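Local coordinates for protein SusD homolog (Bacteroides thetaiotaomicron VPI-5482, PDB 3IV0) that is of unknown function but, as a SusD-family protein linked to the outer membrane, probably binds glycans at the cell surface for uptake, at residues 313-321 against 395-403; 242-250 against 259-267. One frame throughout, in Å; residues are numbered along the deposited sequence.

Contact 1: 313-321 against 395-403; sequences MYEDDARKE and VRNRAHASE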
HETATM    1  N   MSE A 313      22.256 -13.430   8.974  0.66 16.56           N
HETATM    2  CA  MSE A 313      23.278 -14.025   8.125  0.66 15.80           C
HETATM    3  C   MSE A 313      23.459 -15.536   8.309  0.66 14.12           C
HETATM    4  O   MSE A 313      23.972 -16.185   7.411  0.66 13.61           O
HETATM    5  CB  MSE A 313      24.610 -13.292   8.332  0.66 19.36           C
HETATM    6  CG  MSE A 313      25.266 -13.536   9.660  0.66 16.79           C
HETATM    7 SE   MSE A 313      26.837 -12.370   9.870  0.50 24.56          SE
HETATM    8  CE  MSE A 313      27.704 -12.814   8.535  0.66 17.90           C
ATOM      9  N   TYR A 314      23.025 -16.084   9.447  1.00 13.89           N
ATOM     10  CA  TYR A 314      23.214 -17.497   9.726  1.00 14.01           C
ATOM     11  C   TYR A 314      22.011 -18.352   9.415  1.00 16.51           C
ATOM     12  O   TYR A 314      22.022 -19.551   9.687  1.00 17.36           O
ATOM     13  CB  TYR A 314      23.649 -17.695  11.183  1.00 15.67           C
ATOM     14  CG  TYR A 314      24.829 -16.827  11.602  1.00 18.45           C
ATOM     15  CD1 TYR A 314      26.062 -16.946  10.991  1.00 19.38           C
ATOM     16  CD2 TYR A 314      24.700 -15.892  12.620  1.00 29.54           C
ATOM     17  CE1 TYR A 314      27.137 -16.142  11.367  1.00 21.50           C
ATOM     18  CE2 TYR A 314      25.769 -15.102  13.007  1.00 28.66           C
ATOM     19  CZ  TYR A 314      26.977 -15.230  12.381  1.00 31.23           C
ATOM     20  OH  TYR A 314      28.032 -14.439  12.775  1.00 33.07           O
ATOM     21  N   GLU A 315      20.982 -17.756   8.788  1.00 15.07           N
ATOM     22  CA  GLU A 315      19.769 -18.490   8.474  1.00 15.91           C
ATOM     23  C   GLU A 315      19.426 -18.407   6.993  1.00 11.95           C
ATOM     24  O   GLU A 315      19.573 -17.346   6.377  1.00 14.11           O
ATOM     25  CB  GLU A 315      18.643 -17.927   9.357  1.00 16.51           C
ATOM     26  CG  GLU A 315      18.896 -18.148  10.876  1.00 21.27           C
ATOM     27  CD  GLU A 315      17.817 -17.566  11.775  1.00 25.14           C
ATOM     28  OE1 GLU A 315      16.653 -17.963  11.606  1.00 30.11           O
ATOM     29  OE2 GLU A 315      18.137 -16.750  12.669  1.00 29.62           O
ATOM     30  N   ASP A 316      18.967 -19.503   6.421  1.00 13.29           N
ATOM     31  CA  ASP A 316      18.637 -19.564   4.998  1.00 12.97           C
ATOM     32  C   ASP A 316      17.476 -18.643   4.657  1.00 12.02           C
ATOM     33  O   ASP A 316      16.521 -18.591   5.423  1.00 13.13           O
ATOM     34  CB  ASP A 316      18.218 -20.973   4.591  1.00 13.68           C
ATOM     35  CG  ASP A 316      19.371 -21.950   4.524  1.00 19.27           C
ATOM     36  OD1 ASP A 316      20.560 -21.538   4.552  1.00 21.96           O
ATOM     37  OD2 ASP A 316      19.059 -23.157   4.460  1.00 26.07           O
ATOM     38  N   ASP A 317      17.554 -17.970   3.514  1.00 11.83           N
ATOM     39  CA  ASP A 317      16.433 -17.142   3.033  1.00 12.26           C
ATOM     40  C   ASP A 317      16.812 -16.665   1.642  1.00 12.94           C
ATOM     41  O   ASP A 317      17.702 -15.820   1.501  1.00 12.90           O
ATOM     42  CB  ASP A 317      16.226 -15.950   3.944  1.00 11.82           C
ATOM     43  CG  ASP A 317      14.965 -15.154   3.626  1.00 11.35           C
ATOM     44  OD1 ASP A 317      14.538 -15.169   2.439  1.00 12.31           O
ATOM     45  OD2 ASP A 317      14.419 -14.522   4.544  1.00 13.04           O
ATOM     46  N   ALA A 318      16.154 -17.212   0.634  1.00 12.28           N
ATOM     47  CA  ALA A 318      16.488 -16.907  -0.749  1.00 11.28           C
ATOM     48  C   ALA A 318      16.290 -15.423  -1.102  1.00 12.19           C
ATOM     49  O   ALA A 318      16.853 -14.936  -2.097  1.00 12.85           O
ATOM     50  CB  ALA A 318      15.724 -17.778  -1.664  1.00 13.42           C
ATOM     51  N   ARG A 319      15.484 -14.696  -0.320  1.00 11.16           N
ATOM     52  CA  ARG A 319      15.335 -13.280  -0.577  1.00 10.91           C
ATOM     53  C   ARG A 319      16.654 -12.557  -0.430  1.00 12.09           C
ATOM     54  O   ARG A 319      16.885 -11.523  -1.064  1.00 13.06           O
ATOM     55  CB  ARG A 319      14.261 -12.670   0.344  1.00 11.54           C
ATOM     56  CG  ARG A 319      12.851 -13.194   0.028  1.00 13.38           C
ATOM     57  CD  ARG A 319      11.811 -12.890   1.111  1.00 12.71           C
ATOM     58  NE  ARG A 319      12.090 -13.657   2.326  1.00 12.81           N
ATOM     59  CZ  ARG A 319      11.216 -13.952   3.278  1.00 11.62           C
ATOM     60  NH1 ARG A 319       9.934 -13.606   3.171  1.00 12.13           N
ATOM     61  NH2 ARG A 319      11.598 -14.601   4.359  1.00 12.09           N
ATOM     62  N   LYS A 320      17.543 -13.086   0.412  1.00 12.26           N
ATOM     63  CA  LYS A 320      18.844 -12.432   0.574  1.00 13.06           C
ATOM     64  C   LYS A 320      19.591 -12.329  -0.751  1.00 12.13           C
ATOM     65  O   LYS A 320      20.044 -11.252  -1.119  1.00 15.12           O
ATOM     66  CB  LYS A 320      19.707 -13.178   1.604  1.00 13.47           C
ATOM     67  CG  LYS A 320      19.212 -13.069   3.008  1.00 12.94           C
ATOM     68  CD  LYS A 320      20.241 -13.587   4.035  1.00 13.50           C
ATOM     69  CE  LYS A 320      20.490 -15.072   3.926  1.00 13.16           C
ATOM     70  NZ  LYS A 320      21.416 -15.585   5.017  1.00 12.63           N
ATOM     71  N   GLU A 321      19.700 -13.437  -1.456  1.00 13.25           N
ATOM     72  CA  GLU A 321      20.437 -13.515  -2.706  1.00 14.85           C
ATOM     73  C   GLU A 321      19.673 -12.891  -3.871  1.00 16.87           C
ATOM     74  O   GLU A 321      20.261 -12.320  -4.808  1.00 15.29           O
ATOM     75  CB  GLU A 321      20.738 -14.971  -3.044  1.00 15.42           C
ATOM     76  CG  GLU A 321      21.792 -15.648  -2.232  1.00 18.51           C
ATOM     77  CD  GLU A 321      21.339 -16.122  -0.855  1.00 19.82           C
ATOM     78  OE1 GLU A 321      20.137 -16.369  -0.630  1.00 15.70           O
ATOM     79  OE2 GLU A 321      22.224 -16.274   0.032  1.00 18.93           O
ATOM     80  N   VAL A 395       4.656 -18.723   3.256  1.00 10.99           N
ATOM     81  CA  VAL A 395       5.537 -17.647   2.836  1.00 11.16           C
ATOM     82  C   VAL A 395       7.007 -17.999   3.112  1.00 11.65           C
ATOM     83  O   VAL A 395       7.860 -17.784   2.252  1.00 11.26           O
ATOM     84  CB  VAL A 395       5.130 -16.332   3.495  1.00 11.00           C
ATOM     85  CG1 VAL A 395       6.098 -15.205   3.120  1.00 12.75           C
ATOM     86  CG2 VAL A 395       3.662 -15.981   3.088  1.00 13.00           C
ATOM     87  N   ARG A 396       7.263 -18.572   4.286  1.00 11.28           N
ATOM     88  CA  ARG A 396       8.629 -19.000   4.614  1.00 10.50           C
ATOM     89  C   ARG A 396       9.117 -20.023   3.595  1.00 11.98           C
ATOM     90  O   ARG A 396      10.241 -19.945   3.115  1.00 12.11           O
ATOM     91  CB  ARG A 396       8.682 -19.634   5.995  1.00 13.49           C
ATOM     92  CG  ARG A 396       8.279 -18.778   7.168  1.00 14.29           C
ATOM     93  CD  ARG A 396       9.320 -17.767   7.517  1.00 13.07           C
ATOM     94  NE  ARG A 396      10.525 -18.411   8.073  1.00 12.25           N
ATOM     95  CZ  ARG A 396      11.588 -17.738   8.479  1.00 13.21           C
ATOM     96  NH1 ARG A 396      11.678 -16.424   8.343  1.00 12.93           N
ATOM     97  NH2 ARG A 396      12.631 -18.395   8.970  1.00 14.19           N
ATOM     98  N   ASN A 397       8.282 -21.011   3.289  1.00 12.57           N
ATOM     99  CA  ASN A 397       8.687 -22.066   2.365  1.00 13.10           C
ATOM    100  C   ASN A 397       8.950 -21.512   0.965  1.00 13.47           C
ATOM    101  O   ASN A 397       9.893 -21.922   0.300  1.00 12.63           O
ATOM    102  CB  ASN A 397       7.674 -23.203   2.310  1.00 14.02           C
ATOM    103  CG  ASN A 397       7.734 -24.146   3.520  1.00 18.96           C
ATOM    104  OD1 ASN A 397       6.694 -24.640   3.981  1.00 26.94           O
ATOM    105  ND2 ASN A 397       8.925 -24.428   4.005  1.00 20.12           N
ATOM    106  N   ARG A 398       8.149 -20.549   0.512  1.00 11.94           N
ATOM    107  CA  ARG A 398       8.387 -19.973  -0.804  1.00 12.17           C
ATOM    108  C   ARG A 398       9.751 -19.280  -0.850  1.00 11.57           C
ATOM    109  O   ARG A 398      10.430 -19.326  -1.880  1.00 12.58           O
ATOM    110  CB  ARG A 398       7.237 -19.008  -1.189  1.00 11.41           C
ATOM    111  CG  ARG A 398       7.329 -18.533  -2.603  1.00 12.63           C
ATOM    112  CD  ARG A 398       8.035 -17.227  -2.786  1.00 12.79           C
ATOM    113  NE  ARG A 398       7.296 -16.117  -2.180  1.00 11.25           N
ATOM    114  CZ  ARG A 398       6.247 -15.513  -2.721  1.00 11.98           C
ATOM    115  NH1 ARG A 398       5.770 -15.882  -3.891  1.00 11.45           N
ATOM    116  NH2 ARG A 398       5.661 -14.535  -2.067  1.00 12.90           N
ATOM    117  N   ALA A 399      10.156 -18.671   0.255  1.00 11.36           N
ATOM    118  CA  ALA A 399      11.466 -18.012   0.361  1.00 12.33           C
ATOM    119  C   ALA A 399      12.616 -18.969   0.675  1.00 13.64           C
ATOM    120  O   ALA A 399      13.749 -18.520   0.836  1.00 15.73           O
ATOM    121  CB  ALA A 399      11.377 -16.934   1.417  1.00 14.69           C
ATOM    122  N   HIS A 400      12.334 -20.260   0.822  1.00 14.14           N
ATOM    123  CA  HIS A 400      13.340 -21.228   1.235  1.00 13.94           C
ATOM    124  C   HIS A 400      13.973 -20.789   2.563  1.00 14.75           C
ATOM    125  O   HIS A 400      15.186 -20.917   2.769  1.00 19.17           O
ATOM    126  CB  HIS A 400      14.374 -21.467   0.113  1.00 14.87           C
ATOM    127  CG  HIS A 400      13.754 -21.807  -1.198  1.00 18.70           C
ATOM    128  ND1 HIS A 400      12.863 -22.846  -1.348  1.00 29.76           N
ATOM    129  CD2 HIS A 400      13.885 -21.242  -2.418  1.00 27.81           C
ATOM    130  CE1 HIS A 400      12.476 -22.908  -2.612  1.00 23.51           C
ATOM    131  NE2 HIS A 400      13.082 -21.948  -3.280  1.00 25.19           N
ATOM    132  N   ALA A 401      13.145 -20.309   3.485  1.00 12.28           N
ATOM    133  CA  ALA A 401      13.521 -20.059   4.842  1.00 12.75           C
ATOM    134  C   ALA A 401      12.988 -21.151   5.753  1.00 13.51           C
ATOM    135  O   ALA A 401      12.074 -21.897   5.387  1.00 15.88           O
ATOM    136  CB  ALA A 401      13.002 -18.670   5.282  1.00 12.49           C
ATOM    137  N   SER A 402      13.546 -21.247   6.949  1.00 13.50           N
ATOM    138  CA  SER A 402      13.165 -22.328   7.848  1.00 15.34           C
ATOM    139  C   SER A 402      11.701 -22.233   8.289  1.00 14.38           C
ATOM    140  O   SER A 402      11.177 -21.141   8.475  1.00 15.06           O
ATOM    141  CB  SER A 402      14.060 -22.325   9.072  1.00 16.11           C
ATOM    142  OG  SER A 402      13.844 -21.172   9.881  1.00 18.08           O
ATOM    143  N   GLU A 403      11.012 -23.364   8.414  1.00 15.82           N
ATOM    144  CA  GLU A 403       9.648 -23.355   8.919  1.00 16.36           C
ATOM    145  C   GLU A 403       9.648 -22.920  10.388  1.00 16.12           C
ATOM    146  O   GLU A 403      10.539 -23.268  11.169  1.00 17.65           O
ATOM    147  CB  GLU A 403       8.984 -24.721   8.775  1.00 18.81           C
ATOM    148  CG  GLU A 403       8.578 -25.079   7.347  1.00 21.93           C
ATOM    149  CD  GLU A 403       7.607 -26.245   7.318  1.00 33.59           C
ATOM    150  OE1 GLU A 403       7.714 -27.129   8.201  1.00 37.48           O
ATOM    151  OE2 GLU A 403       6.739 -26.278   6.422  1.00 35.72           O
TER
HETATM  152  O   HOH W   1      15.227 -17.599   9.551  1.00 21.10           O
HETATM  153  O   HOH W   2      16.360 -20.510  11.039  1.00 35.84           O
HETATM  154  O   HOH W   3      15.748 -19.712   7.744  1.00 14.64           O
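Arg319 lays its guanidinium against the methyl of Ala399, whose CB sits 3.4 Å above the plane, offset toward the rim, with NE and CZ as its nearest atoms. The same group turns back on its own segment, where NE and NH2 grip the carboxylate of Asp317 side-on, NE using the syn lone pair of OD1 and NH2 reaching OD2 at 2.8 Å in a salt bridge. A first torsion of -172° swings the Asp317 carboxylate away from its own N and places OD1 where it also accepts from Arg319 N at 3.0 Å. Asp317 stands at the N-cap of helix 318-323, and this is its capping bond; a single carboxylate both caps the helix and holds the arginine flat over Ala399. Arg319 NH1 forms salt bridges with Glu422 and Glu418 of helix 408-422; since Glu418 also pairs with Arg396, acidic groups probably offset the closeness of the two arginines.

Across from this cap, helix 385-398 ends in a Schellman motif, with His400 at positive phi. The carbonyl thus presented, Ala399 O, receives a hydrogen bond from Ala318 N at 2.7 Å, joining the end of one helix to the first turn of another. The Ala318 methyl meets the edge of the His400 ring, CB lying 4.0 Å from CD2.

Beyond Ala401 the fit gives way to water. Asp316 O makes a CA-H...O contact with Ala401 CA at 3.4 Å, and one water bridges this carbonyl to Ser402 N. Glu315 does not touch the other segment directly: two further waters donate to its OE1, one of them accepting from Arg396 NH2 and the other hydrogen-bonded to Ser402 OG. Arg396 itself is fixed by Ser402 O, 2.8 Å from its NE and in the guanidinium plane.

Contact 2: 242-250 against 259-267; sequences NGAYSLLDI and GGSDEGLFE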
ATOM      1  N   ASN A 242     -10.036 -21.040  -4.842  1.00 18.93           N
ATOM      2  CA  ASN A 242      -9.970 -22.244  -5.696  1.00 22.53           C
ATOM      3  C   ASN A 242      -8.893 -22.174  -6.755  1.00 21.83           C
ATOM      4  O   ASN A 242      -9.126 -22.571  -7.911  1.00 24.69           O
ATOM      5  CB  ASN A 242     -11.306 -22.594  -6.353  1.00 24.11           C
ATOM      6  CG  ASN A 242     -11.373 -24.083  -6.754  1.00 28.89           C
ATOM      7  OD1 ASN A 242     -10.665 -24.923  -6.185  1.00 38.95           O
ATOM      8  ND2 ASN A 242     -12.209 -24.401  -7.730  1.00 38.32           N
ATOM      9  N   GLY A 243      -7.717 -21.714  -6.357  1.00 18.35           N
ATOM     10  CA  GLY A 243      -6.555 -21.715  -7.230  1.00 19.90           C
ATOM     11  C   GLY A 243      -6.364 -20.477  -8.087  1.00 18.88           C
ATOM     12  O   GLY A 243      -5.390 -20.405  -8.846  1.00 19.26           O
ATOM     13  N   ALA A 244      -7.251 -19.489  -7.975  1.00 15.86           N
ATOM     14  CA  ALA A 244      -7.079 -18.222  -8.671  1.00 14.36           C
ATOM     15  C   ALA A 244      -5.795 -17.523  -8.244  1.00 13.84           C
ATOM     16  O   ALA A 244      -5.130 -16.878  -9.070  1.00 14.35           O
ATOM     17  CB  ALA A 244      -8.247 -17.328  -8.432  1.00 16.65           C
ATOM     18  N   TYR A 245      -5.477 -17.633  -6.956  1.00 12.81           N
ATOM     19  CA  TYR A 245      -4.305 -17.002  -6.405  1.00 11.46           C
ATOM     20  C   TYR A 245      -3.274 -18.047  -6.030  1.00 13.11           C
ATOM     21  O   TYR A 245      -3.598 -19.118  -5.538  1.00 14.18           O
ATOM     22  CB  TYR A 245      -4.660 -16.175  -5.159  1.00 12.72           C
ATOM     23  CG  TYR A 245      -5.815 -15.223  -5.363  1.00 12.01           C
ATOM     24  CD1 TYR A 245      -5.954 -14.491  -6.537  1.00 11.74           C
ATOM     25  CD2 TYR A 245      -6.764 -15.048  -4.384  1.00 11.45           C
ATOM     26  CE1 TYR A 245      -7.029 -13.648  -6.733  1.00 12.85           C
ATOM     27  CE2 TYR A 245      -7.847 -14.192  -4.569  1.00 11.41           C
ATOM     28  CZ  TYR A 245      -7.977 -13.504  -5.752  1.00 11.87           C
ATOM     29  OH  TYR A 245      -9.081 -12.676  -5.898  1.00 12.69           O
ATOM     30  N   SER A 246      -2.012 -17.711  -6.221  1.00 12.45           N
ATOM     31  CA  SER A 246      -0.940 -18.584  -5.786  1.00 14.37           C
ATOM     32  C   SER A 246       0.299 -17.770  -5.460  1.00 13.12           C
ATOM     33  O   SER A 246       0.424 -16.608  -5.862  1.00 14.08           O
ATOM     34  CB  SER A 246      -0.646 -19.648  -6.824  1.00 17.12           C
ATOM     35  OG  SER A 246      -0.370 -19.043  -8.036  1.00 20.10           O
ATOM     36  N   LEU A 247       1.199 -18.371  -4.710  1.00 12.84           N
ATOM     37  CA  LEU A 247       2.510 -17.802  -4.478  1.00 11.31           C
ATOM     38  C   LEU A 247       3.477 -18.237  -5.579  1.00 13.73           C
ATOM     39  O   LEU A 247       3.723 -19.439  -5.730  1.00 17.46           O
ATOM     40  CB  LEU A 247       3.032 -18.264  -3.128  1.00 13.26           C
ATOM     41  CG  LEU A 247       2.241 -17.824  -1.899  1.00 12.22           C
ATOM     42  CD1 LEU A 247       2.947 -18.335  -0.626  1.00 16.89           C
ATOM     43  CD2 LEU A 247       2.072 -16.346  -1.852  1.00 14.34           C
ATOM     44  N   LEU A 248       4.030 -17.314  -6.338  1.00 12.17           N
ATOM     45  CA  LEU A 248       4.981 -17.706  -7.385  1.00 12.21           C
ATOM     46  C   LEU A 248       6.309 -18.147  -6.787  1.00 13.43           C
ATOM     47  O   LEU A 248       6.685 -17.791  -5.661  1.00 12.89           O
ATOM     48  CB  LEU A 248       5.235 -16.542  -8.333  1.00 13.37           C
ATOM     49  CG  LEU A 248       4.220 -16.347  -9.474  1.00 14.15           C
ATOM     50  CD1 LEU A 248       2.805 -15.971  -9.003  1.00 14.01           C
ATOM     51  CD2 LEU A 248       4.759 -15.293 -10.490  1.00 13.69           C
ATOM     52  N   ASP A 249       7.037 -18.965  -7.529  0.50 13.07           N
ATOM     53  CA  ASP A 249       8.384 -19.318  -7.111  0.50 12.14           C
ATOM     54  C   ASP A 249       9.198 -18.067  -6.877  0.50 12.89           C
ATOM     55  O   ASP A 249       9.062 -17.083  -7.583  0.50 13.25           O
ATOM     56  CB  ASP A 249       9.064 -20.183  -8.173  0.50 15.27           C
ATOM     57  CG  ASP A 249       8.521 -21.593  -8.217  0.50 15.98           C
ATOM     58  OD1 ASP A 249       7.687 -21.946  -7.363  0.50 17.75           O
ATOM     59  OD2 ASP A 249       8.938 -22.359  -9.119  0.50 20.91           O
ATOM     60  N   ILE A 250      10.054 -18.096  -5.866  1.00 12.43           N
ATOM     61  CA  ILE A 250      10.861 -16.941  -5.546  1.00 12.34           C
ATOM     62  C   ILE A 250      11.799 -16.533  -6.670  1.00 12.78           C
ATOM     63  O   ILE A 250      12.115 -15.355  -6.820  1.00 14.19           O
ATOM     64  CB  ILE A 250      11.608 -17.140  -4.203  1.00 12.93           C
ATOM     65  CG1 ILE A 250      12.125 -15.802  -3.651  1.00 15.97           C
ATOM     66  CG2 ILE A 250      12.729 -18.188  -4.349  1.00 13.49           C
ATOM     67  CD1 ILE A 250      11.029 -14.843  -3.086  1.00 16.17           C
ATOM     68  N   GLY A 259       3.627  -7.156 -12.505  1.00 11.18           N
ATOM     69  CA  GLY A 259       2.191  -6.961 -12.438  1.00 12.01           C
ATOM     70  C   GLY A 259       1.449  -7.977 -13.248  1.00 11.32           C
ATOM     71  O   GLY A 259       2.009  -8.578 -14.184  1.00 12.59           O
ATOM     72  N   GLY A 260       0.182  -8.165 -12.896  1.00 11.64           N
ATOM     73  CA  GLY A 260      -0.662  -9.093 -13.599  1.00 11.71           C
ATOM     74  C   GLY A 260      -0.412 -10.560 -13.298  1.00 11.96           C
ATOM     75  O   GLY A 260      -0.953 -11.431 -13.982  1.00 14.16           O
ATOM     76  N   SER A 261       0.335 -10.867 -12.247  1.00 10.96           N
ATOM     77  CA  SER A 261       0.595 -12.246 -11.872  1.00 11.38           C
ATOM     78  C   SER A 261      -0.536 -12.837 -11.051  1.00 11.29           C
ATOM     79  O   SER A 261      -1.400 -12.126 -10.539  1.00 11.24           O
ATOM     80  CB  SER A 261       1.890 -12.385 -11.050  1.00 11.89           C
ATOM     81  OG  SER A 261       1.644 -12.070  -9.675  1.00 11.35           O
ATOM     82  N   ASP A 262      -0.479 -14.148 -10.846  1.00 12.18           N
ATOM     83  CA  ASP A 262      -1.497 -14.826 -10.043  1.00 12.74           C
ATOM     84  C   ASP A 262      -1.352 -14.564  -8.536  1.00 12.67           C
ATOM     85  O   ASP A 262      -2.145 -15.058  -7.755  1.00 13.40           O
ATOM     86  CB  ASP A 262      -1.433 -16.348 -10.231  1.00 14.93           C
ATOM     87  CG  ASP A 262      -2.010 -16.819 -11.569  1.00 19.59           C
ATOM     88  OD1 ASP A 262      -2.439 -15.991 -12.384  1.00 19.41           O
ATOM     89  OD2 ASP A 262      -2.061 -18.050 -11.761  1.00 26.43           O
ATOM     90  N   GLU A 263      -0.328 -13.813  -8.125  1.00 11.15           N
ATOM     91  CA  GLU A 263      -0.135 -13.477  -6.737  1.00 10.41           C
ATOM     92  C   GLU A 263      -0.720 -12.095  -6.432  1.00 12.03           C
ATOM     93  O   GLU A 263      -0.974 -11.769  -5.263  1.00 12.03           O
ATOM     94  CB  GLU A 263       1.359 -13.536  -6.388  1.00 12.41           C
ATOM     95  CG  GLU A 263       1.614 -13.404  -4.931  1.00 13.49           C
ATOM     96  CD  GLU A 263       2.982 -13.792  -4.458  1.00 13.86           C
ATOM     97  OE1 GLU A 263       3.626 -14.642  -5.097  1.00 14.50           O
ATOM     98  OE2 GLU A 263       3.353 -13.300  -3.353  1.00 13.73           O
ATOM     99  N   GLY A 264      -0.947 -11.280  -7.443  1.00 11.43           N
ATOM    100  CA  GLY A 264      -1.416  -9.927  -7.188  1.00 12.57           C
ATOM    101  C   GLY A 264      -2.849  -9.929  -6.675  1.00 13.49           C
ATOM    102  O   GLY A 264      -3.681 -10.712  -7.134  1.00 13.82           O
ATOM    103  N   LEU A 265      -3.164  -9.064  -5.722  1.00 10.20           N
ATOM    104  CA  LEU A 265      -4.547  -8.858  -5.300  1.00  9.85           C
ATOM    105  C   LEU A 265      -5.018  -7.471  -5.746  1.00  9.88           C
ATOM    106  O   LEU A 265      -6.185  -7.354  -6.152  1.00 11.81           O
ATOM    107  CB  LEU A 265      -4.745  -9.059  -3.788  1.00 10.28           C
ATOM    108  CG  LEU A 265      -4.507 -10.491  -3.309  1.00  9.90           C
ATOM    109  CD1 LEU A 265      -4.635 -10.558  -1.790  1.00 10.41           C
ATOM    110  CD2 LEU A 265      -5.407 -11.494  -3.974  1.00 13.14           C
ATOM    111  N   PHE A 266      -4.232  -6.409  -5.622  1.00  9.54           N
ATOM    112  CA  PHE A 266      -4.603  -5.120  -6.228  1.00  8.81           C
ATOM    113  C   PHE A 266      -3.329  -4.439  -6.613  1.00  9.40           C
ATOM    114  O   PHE A 266      -2.365  -4.391  -5.821  1.00  9.97           O
ATOM    115  CB  PHE A 266      -5.487  -4.229  -5.339  1.00  9.70           C
ATOM    116  CG  PHE A 266      -5.963  -3.017  -6.070  1.00  9.33           C
ATOM    117  CD1 PHE A 266      -6.822  -3.187  -7.153  1.00 10.38           C
ATOM    118  CD2 PHE A 266      -5.453  -1.773  -5.825  1.00 11.22           C
ATOM    119  CE1 PHE A 266      -7.198  -2.106  -7.917  1.00 11.90           C
ATOM    120  CE2 PHE A 266      -5.821  -0.687  -6.604  1.00 11.65           C
ATOM    121  CZ  PHE A 266      -6.693  -0.868  -7.661  1.00 11.04           C
ATOM    122  N   GLU A 267      -3.313  -3.848  -7.802  1.00  9.51           N
ATOM    123  CA  GLU A 267      -2.143  -3.197  -8.387  1.00  9.63           C
ATOM    124  C   GLU A 267      -2.552  -1.905  -9.064  1.00 10.08           C
ATOM    125  O   GLU A 267      -3.661  -1.806  -9.566  1.00 10.68           O
ATOM    126  CB  GLU A 267      -1.474  -4.139  -9.410  1.00 10.05           C
ATOM    127  CG  GLU A 267      -1.288  -5.541  -8.882  1.00 11.92           C
ATOM    128  CD  GLU A 267      -0.782  -6.527  -9.917  1.00 12.55           C
ATOM    129  OE1 GLU A 267      -0.567  -6.149 -11.087  1.00 12.75           O
ATOM    130  OE2 GLU A 267      -0.645  -7.710  -9.530  1.00 12.28           O
TER
HETATM  131  O   HOH W   4      -2.854 -19.401  -9.556  1.00 24.55           O
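A type I beta turn, Ser261 to Gly264, leads into strand 264-268 and packs against the loop that follows helix 224-238. Within the turn Ser261 OG accepts from Glu263 N, an ST turn, and beyond it the strand carries a classic beta bulge, where Leu265 and Phe266 both face Phe365 of the partner strand 362-366. The backbones meet where Ser246 N donates to Asp262 O at 3.1 Å; the same oxygen takes a CA-H...O contact from Tyr245 CA.

Glu263 crosses to the loop with its side chain. With CG anti to the backbone N (chi1 -171°) and the chain extended beyond it, OE1 accepts a hydrogen bond from Leu248 N at 3.0 Å, nearly along the C-O axis. The carboxylate is also paired with Arg366 and Arg398, while Leu247 CD2 lies 3.6 Å from OE2 and Leu248 CD1 packs on Glu263 CB. An alanine here would remove the carboxylate and would probably leave Leu248 N without its acceptor and the two arginines without this counter-charge.

Toward the partly exposed side, one water is hydrogen-bonded to Gly243 O, Ser246 OG and Asp262 OD2; Asp262 OD1 pairs with Lys196. Tyr245 OH is hydrogen-bonded to Trp188 O, and the Tyr245 ring lies between Ala244 CB on one face and Leu265 on the other. There the Leu265 CD2 methyl forms a CH-pi contact, 3.6 Å from the ring centroid and only 7° off the normal.

Overall arrangement
From the N terminus the chain first reaches contact 2, where the loop after helix 224-238 is met again just beyond the short helix 253-258, closing a small local loop at the entry to strand 264-268. Only afterwards does contact 1 open: residues 313-321 are rejoined by 395-403 after an excursion that includes strand 362-366 and helices 367-381 and 385-398. The two loops thus lie in series, neither enclosing the other, with centres about 20 Å apart. They nevertheless touch through Arg398, whose NH1 forms a salt bridge with Glu263 OE1 and probably a hydrogen bond with Leu248 O, tying the end of helix 385-398 to the turn before the two-stranded sheet.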